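Long-range contacts in glutathione S-transferase-3 (Necator americanus, PDB 3W8S), which probably conjugates glutathione to electrophilic substrates, releasing a halide where there is one to displace, as a sigma-class detoxifying enzyme: residues A[22-27]-A[192-197]; A[124-129]-A[171-176]. All blocks are in the same frame, centred on the assembly; numbering follows the deposited sequence.

Contact 1 of 2, residues A[22-27]-A[192-197]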
loop_
_atom_site.group_PDB
_atom_site.type_symbol
_atom_site.label_atom_id
_atom_site.label_comp_id
_atom_site.label_asym_id
_atom_site.label_seq_id
_atom_site.Cartn_x
_atom_site.Cartn_y
_atom_site.Cartn_z
ATOM N N PHE A 22 4.523 -15.124 11.418
ATOM C CA PHE A 22 5.019 -16.536 11.497
ATOM C C PHE A 22 5.185 -16.933 12.954
ATOM O O PHE A 22 4.758 -18.030 13.341
ATOM C CB PHE A 22 6.355 -16.719 10.770
ATOM C CG PHE A 22 6.229 -16.790 9.286
ATOM C CD1 PHE A 22 5.470 -17.793 8.684
ATOM C CD2 PHE A 22 6.910 -15.894 8.468
ATOM C CE1 PHE A 22 5.319 -17.837 7.278
ATOM C CE2 PHE A 22 6.784 -15.952 7.068
ATOM C CZ PHE A 22 6.021 -16.957 6.460
ATOM N N VAL A 23 5.768 -16.046 13.761
ATOM C CA VAL A 23 5.940 -16.326 15.213
ATOM C C VAL A 23 4.605 -16.660 15.908
ATOM O O VAL A 23 4.449 -17.752 16.550
ATOM C CB VAL A 23 6.707 -15.209 15.946
ATOM C CG1 VAL A 23 6.585 -15.384 17.461
ATOM C CG2 VAL A 23 8.164 -15.224 15.516
ATOM N N LEU A 24 3.618 -15.804 15.717
ATOM C CA LEU A 24 2.334 -16.020 16.310
ATOM C C LEU A 24 1.662 -17.280 15.813
ATOM O O LEU A 24 0.863 -17.900 16.561
ATOM C CB LEU A 24 1.391 -14.809 15.998
ATOM C CG LEU A 24 1.735 -13.475 16.724
ATOM C CD1 LEU A 24 0.925 -12.335 16.074
ATOM C CD2 LEU A 24 1.453 -13.388 18.213
ATOM N N ALA A 25 1.920 -17.636 14.553
ATOM C CA ALA A 25 1.264 -18.794 13.969
ATOM C C ALA A 25 1.986 -20.029 14.464
ATOM O O ALA A 25 1.485 -21.096 14.266
ATOM C CB ALA A 25 1.347 -18.745 12.437
ATOM N N GLY A 26 3.198 -19.925 15.011
ATOM C CA GLY A 26 3.925 -21.184 15.277
ATOM C C GLY A 26 4.519 -21.774 14.011
ATOM O O GLY A 26 4.843 -22.970 13.966
ATOM N N GLN A 27 4.694 -20.968 12.952
ATOM C CA GLN A 27 4.983 -21.596 11.663
ATOM C C GLN A 27 6.469 -21.428 11.413
ATOM O O GLN A 27 6.986 -20.297 11.517
ATOM C CB GLN A 27 4.188 -20.924 10.550
ATOM C CG GLN A 27 4.732 -21.215 9.167
ATOM C CD GLN A 27 4.446 -22.678 8.787
ATOM O OE1 GLN A 27 3.328 -23.122 8.957
ATOM N NE2 GLN A 27 5.455 -23.415 8.316
ATOM N N PRO A 192 2.554 -13.610 24.728
ATOM C CA PRO A 192 3.764 -14.385 25.135
ATOM C C PRO A 192 4.659 -14.822 23.955
ATOM O O PRO A 192 5.894 -14.767 24.085
ATOM C CB PRO A 192 3.185 -15.669 25.834
ATOM C CG PRO A 192 1.796 -15.278 26.246
ATOM C CD PRO A 192 1.288 -14.239 25.204
ATOM N N ALA A 193 4.054 -15.250 22.832
ATOM C CA ALA A 193 4.840 -15.581 21.654
ATOM C C ALA A 193 5.666 -14.357 21.151
ATOM O O ALA A 193 6.842 -14.447 20.816
ATOM C CB ALA A 193 3.922 -16.109 20.556
ATOM N N LEU A 194 5.024 -13.181 21.051
ATOM C CA LEU A 194 5.823 -11.995 20.602
ATOM C C LEU A 194 6.885 -11.582 21.535
ATOM O O LEU A 194 7.972 -11.094 21.166
ATOM C CB LEU A 194 4.914 -10.752 20.505
ATOM C CG LEU A 194 3.877 -10.694 19.425
ATOM C CD1 LEU A 194 3.488 -9.160 19.200
ATOM C CD2 LEU A 194 4.611 -11.225 18.209
ATOM N N LYS A 195 6.521 -11.611 22.803
ATOM C CA LYS A 195 7.458 -11.176 23.830
ATOM C C LYS A 195 8.752 -12.015 23.773
ATOM O O LYS A 195 9.880 -11.498 23.910
ATOM C CB LYS A 195 6.724 -11.289 25.193
ATOM C CG LYS A 195 7.596 -10.920 26.400
ATOM C CD LYS A 195 6.696 -11.015 27.634
ATOM C CE LYS A 195 7.171 -10.142 28.780
ATOM N NZ LYS A 195 8.324 -10.884 29.311
ATOM N N LYS A 196 8.605 -13.318 23.594
ATOM C CA LYS A 196 9.778 -14.203 23.488
ATOM C C LYS A 196 10.551 -13.955 22.184
ATOM O O LYS A 196 11.783 -13.977 22.151
ATOM C CB LYS A 196 9.295 -15.680 23.564
ATOM C CG LYS A 196 10.344 -16.759 23.263
ATOM C CD LYS A 196 11.134 -17.346 24.430
ATOM C CE LYS A 196 11.990 -18.589 24.002
ATOM N NZ LYS A 196 11.454 -20.020 24.123
ATOM N N TRP A 197 9.825 -13.663 21.088
ATOM C CA TRP A 197 10.543 -13.360 19.846
ATOM C C TRP A 197 11.335 -12.045 19.993
ATOM O O TRP A 197 12.507 -11.942 19.641
ATOM C CB TRP A 197 9.547 -13.261 18.643
ATOM C CG TRP A 197 10.182 -12.579 17.421
ATOM C CD1 TRP A 197 9.862 -11.361 16.886
ATOM C CD2 TRP A 197 11.234 -13.114 16.615
ATOM N NE1 TRP A 197 10.646 -11.099 15.775
ATOM C CE2 TRP A 197 11.511 -12.152 15.591
ATOM C CE3 TRP A 197 12.006 -14.299 16.672
ATOM C CZ2 TRP A 197 12.495 -12.368 14.592
ATOM C CZ3 TRP A 197 13.092 -14.495 15.688
ATOM C CH2 TRP A 197 13.278 -13.537 14.671
#
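Leu24 and Ala193 mark where the two backbones come nearest, their CA atoms 5.9 Å apart, as the last turn of helix 16-25 meets the first turns of helix 192-200. The first helix ends here in a Schellman motif: Gly26 takes a positive phi, its N bonds to Val23 O, and Gln27 N reaches back to Phe22 O. Between the helices the contact is apolar packing with one CH-pi contact, carried by Val23 and Leu24. The two methyls of Val23 divide the work. CG1, anti to the backbone N (chi1 167°), lies 3.5 Å from Ala193 O and also touches Ala193 CB and Trp197 CB. CG2 instead sits over one face of the Trp197 indole, a CH-pi contact 4.2 Å from the centroid of the five-membered ring and 28° off its normal. The side chains of Val23 and Trp197 cross nearly at right angles, with the methyl displaced toward the rim of the ring system. One position along the helix, Leu24 crosses Leu194 at a slant, its CD2 methyl 3.8 Å from Leu194 CG and packed equally close against Leu194 CD2, while the same methyl brushes Ala193 CB more distantly at 4.4 Å. The indole is tied back to the first helix by its ring nitrogen, since Trp197 NE1 hydrogen-bonds to Glu16 OE2 at the helix start. The contact joins the thioredoxin-like N-terminal domain to the helical C-terminal domain near the surface. Leu158 of helix 155-170 touches both Leu24 and Leu194, whereas Phe22 turns to Val71 and Phe75 of helix 64-75.

Contact 2 of 2, residues A[124-129]-A[171-176]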
loop_
_atom_site.group_PDB
_atom_site.type_symbol
_atom_site.label_atom_id
_atom_site.label_comp_id
_atom_site.label_asym_id
_atom_site.label_seq_id
_atom_site.Cartn_x
_atom_site.Cartn_y
_atom_site.Cartn_z
ATOM N N VAL A 124 9.334 17.107 11.947
ATOM C CA VAL A 124 8.813 16.119 10.990
ATOM C C VAL A 124 8.241 14.904 11.765
ATOM O O VAL A 124 7.066 14.558 11.607
ATOM C CB VAL A 124 9.871 15.649 9.954
ATOM C CG1 VAL A 124 9.307 14.525 9.052
ATOM C CG2 VAL A 124 10.287 16.833 9.054
ATOM N N PHE A 125 9.044 14.269 12.587
ATOM C CA PHE A 125 8.605 13.048 13.179
ATOM C C PHE A 125 7.429 13.212 14.171
ATOM O O PHE A 125 6.368 12.548 14.082
ATOM C CB PHE A 125 9.777 12.339 13.869
ATOM C CG PHE A 125 9.361 11.050 14.517
ATOM C CD1 PHE A 125 8.982 9.936 13.731
ATOM C CD2 PHE A 125 9.263 10.937 15.876
ATOM C CE1 PHE A 125 8.543 8.719 14.286
ATOM C CE2 PHE A 125 8.803 9.716 16.457
ATOM C CZ PHE A 125 8.452 8.599 15.649
ATOM N N LEU A 126 7.624 14.045 15.196
ATOM C CA LEU A 126 6.595 14.131 16.214
ATOM C C LEU A 126 5.228 14.720 15.706
ATOM O O LEU A 126 4.197 14.200 16.048
ATOM C CB LEU A 126 7.117 14.917 17.460
ATOM C CG LEU A 126 8.081 14.034 18.320
ATOM C CD1 LEU A 126 8.958 14.868 19.329
ATOM C CD2 LEU A 126 7.364 12.846 18.980
ATOM N N PRO A 127 5.247 15.780 14.858
ATOM C CA PRO A 127 3.985 16.236 14.227
ATOM C C PRO A 127 3.340 15.134 13.363
ATOM O O PRO A 127 2.133 15.043 13.363
ATOM C CB PRO A 127 4.419 17.451 13.330
ATOM C CG PRO A 127 5.670 17.987 14.111
ATOM C CD PRO A 127 6.383 16.665 14.519
ATOM N N ALA A 128 4.131 14.378 12.585
ATOM C CA ALA A 128 3.526 13.279 11.811
ATOM C C ALA A 128 2.919 12.234 12.740
ATOM O O ALA A 128 1.826 11.797 12.426
ATOM C CB ALA A 128 4.561 12.610 10.878
ATOM N N ARG A 129 3.610 11.840 13.853
ATOM C CA ARG A 129 3.178 10.729 14.795
ATOM C C ARG A 129 1.892 11.273 15.436
ATOM O O ARG A 129 0.896 10.525 15.708
ATOM C CB ARG A 129 4.257 10.443 15.962
ATOM C CG ARG A 129 3.538 9.965 17.273
ATOM C CD ARG A 129 3.813 10.398 18.725
ATOM N NE ARG A 129 3.688 11.694 18.586
ATOM C CZ ARG A 129 3.734 12.667 19.438
ATOM N NH1 ARG A 129 3.850 12.625 20.766
ATOM N NH2 ARG A 129 3.582 13.731 18.746
ATOM N N THR A 171 13.013 8.234 21.310
ATOM C CA THR A 171 12.096 9.391 21.347
ATOM C C THR A 171 11.257 9.224 22.596
ATOM O O THR A 171 10.139 8.637 22.536
ATOM C CB THR A 171 11.213 9.486 20.079
ATOM O OG1 THR A 171 12.063 9.497 18.940
ATOM C CG2 THR A 171 10.339 10.844 20.048
ATOM N N PRO A 172 11.748 9.751 23.738
ATOM C CA PRO A 172 11.126 9.436 25.032
ATOM C C PRO A 172 9.686 9.955 25.156
ATOM O O PRO A 172 8.888 9.423 25.915
ATOM C CB PRO A 172 12.036 10.150 26.063
ATOM C CG PRO A 172 13.282 10.588 25.317
ATOM C CD PRO A 172 12.818 10.778 23.879
ATOM N N THR A 173 9.351 11.004 24.428
ATOM C CA THR A 173 8.068 11.633 24.635
ATOM C C THR A 173 7.038 11.062 23.648
ATOM O O THR A 173 5.945 11.613 23.484
ATOM C CB THR A 173 8.222 13.129 24.384
ATOM O OG1 THR A 173 8.656 13.302 23.023
ATOM C CG2 THR A 173 9.301 13.727 25.368
ATOM N N ILE A 174 7.378 9.950 22.971
ATOM C CA ILE A 174 6.524 9.553 21.825
ATOM C C ILE A 174 5.081 9.249 22.279
ATOM O O ILE A 174 4.123 9.516 21.554
ATOM C CB ILE A 174 7.099 8.335 21.037
ATOM C CG1 ILE A 174 6.372 8.285 19.701
ATOM C CG2 ILE A 174 6.938 7.049 21.871
ATOM C CD1 ILE A 174 6.885 7.199 18.823
ATOM N N PHE A 175 4.900 8.700 23.502
ATOM C CA PHE A 175 3.540 8.448 24.041
ATOM C C PHE A 175 2.873 9.634 24.754
ATOM O O PHE A 175 1.699 9.511 25.172
ATOM C CB PHE A 175 3.531 7.250 24.995
ATOM C CG PHE A 175 3.979 5.968 24.351
ATOM C CD1 PHE A 175 3.272 5.447 23.269
ATOM C CD2 PHE A 175 5.131 5.305 24.823
ATOM C CE1 PHE A 175 3.707 4.292 22.630
ATOM C CE2 PHE A 175 5.561 4.148 24.210
ATOM C CZ PHE A 175 4.854 3.645 23.101
ATOM N N ASP A 176 3.571 10.779 24.890
ATOM C CA ASP A 176 2.989 11.898 25.620
ATOM C C ASP A 176 1.695 12.362 24.927
ATOM O O ASP A 176 1.738 12.727 23.746
ATOM C CB ASP A 176 3.951 13.079 25.789
ATOM C CG ASP A 176 5.177 12.744 26.700
ATOM O OD1 ASP A 176 5.255 11.631 27.221
ATOM O OD2 ASP A 176 6.068 13.607 26.859
#
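Phe125, Leu126 and Arg129 of helix 117-143 pack against two overlapping type I beta turns, Thr171 to Ile174 and Thr173 to Asp176, in the loop between helices 155-170 and 179-189 of the all-helical GST C-terminal domain. The inner part is tight and apolar. Phe125 CG stands anti to the backbone N (chi1 180°), which sends the ring toward the loop; Ile174 CD1 approaches the ring edge, 3.8 Å from Phe125 CZ, and Thr171 CG2 reaches the same edge near CE2. Phe105 stacks on this ring and Phe167 meets it edge-to-face, placing buried Phe125 in an aromatic cluster. Leu126 and Thr171 meet tip to tip, with Leu126 CD2 3.7 Å from Thr171 CG2. Toward the outer side the packing thins: Leu126 CD1 comes no nearer to Thr173 OG1 than 4.0 Å, and exposed Asp176 lies at the margin, its OD2 6.6 Å from Arg129 NH1, too far for a salt bridge. Arg129 spans the two parts. Its chain, bent at chi2 and chi3, runs obliquely across Ile174, Arg129 CD packing 3.5 Å from Ile174 CG1, and Leu126 CD2 covers one face of the guanidinium over its centre. Two carbonyls help to fix the rotation of this flat group: Arg129 NH2 bonds to Leu126 O in its own helix at 2.8 Å, whereas NH1 crosses to the loop. There Ile174 O lies in the guanidinium plane, 3.2 Å from Arg129 NH1 with an N-H...O angle of 160°, although the donor stands 51° out of the carbonyl plane.

Neither contact lies at the glutathione site, and their centres are 28 Å apart, with about 13 Å between nearest atoms. Contact 1 is a surface contact between domains, pairing two helix ends from the N- and C-terminal halves of the chain; contact 2 is partly buried and stays within the C-terminal domain, setting a long helix against a loop. Helix 155-170 relates them: it packs on both segments of contact 1, and its trailing loop supplies residues 171-176. The chemistry differs accordingly. Aliphatic and indole packing alone spans contact 1, while contact 2 combines aliphatic groups at a phenyl edge with an arginine that bonds to a turn carbonyl.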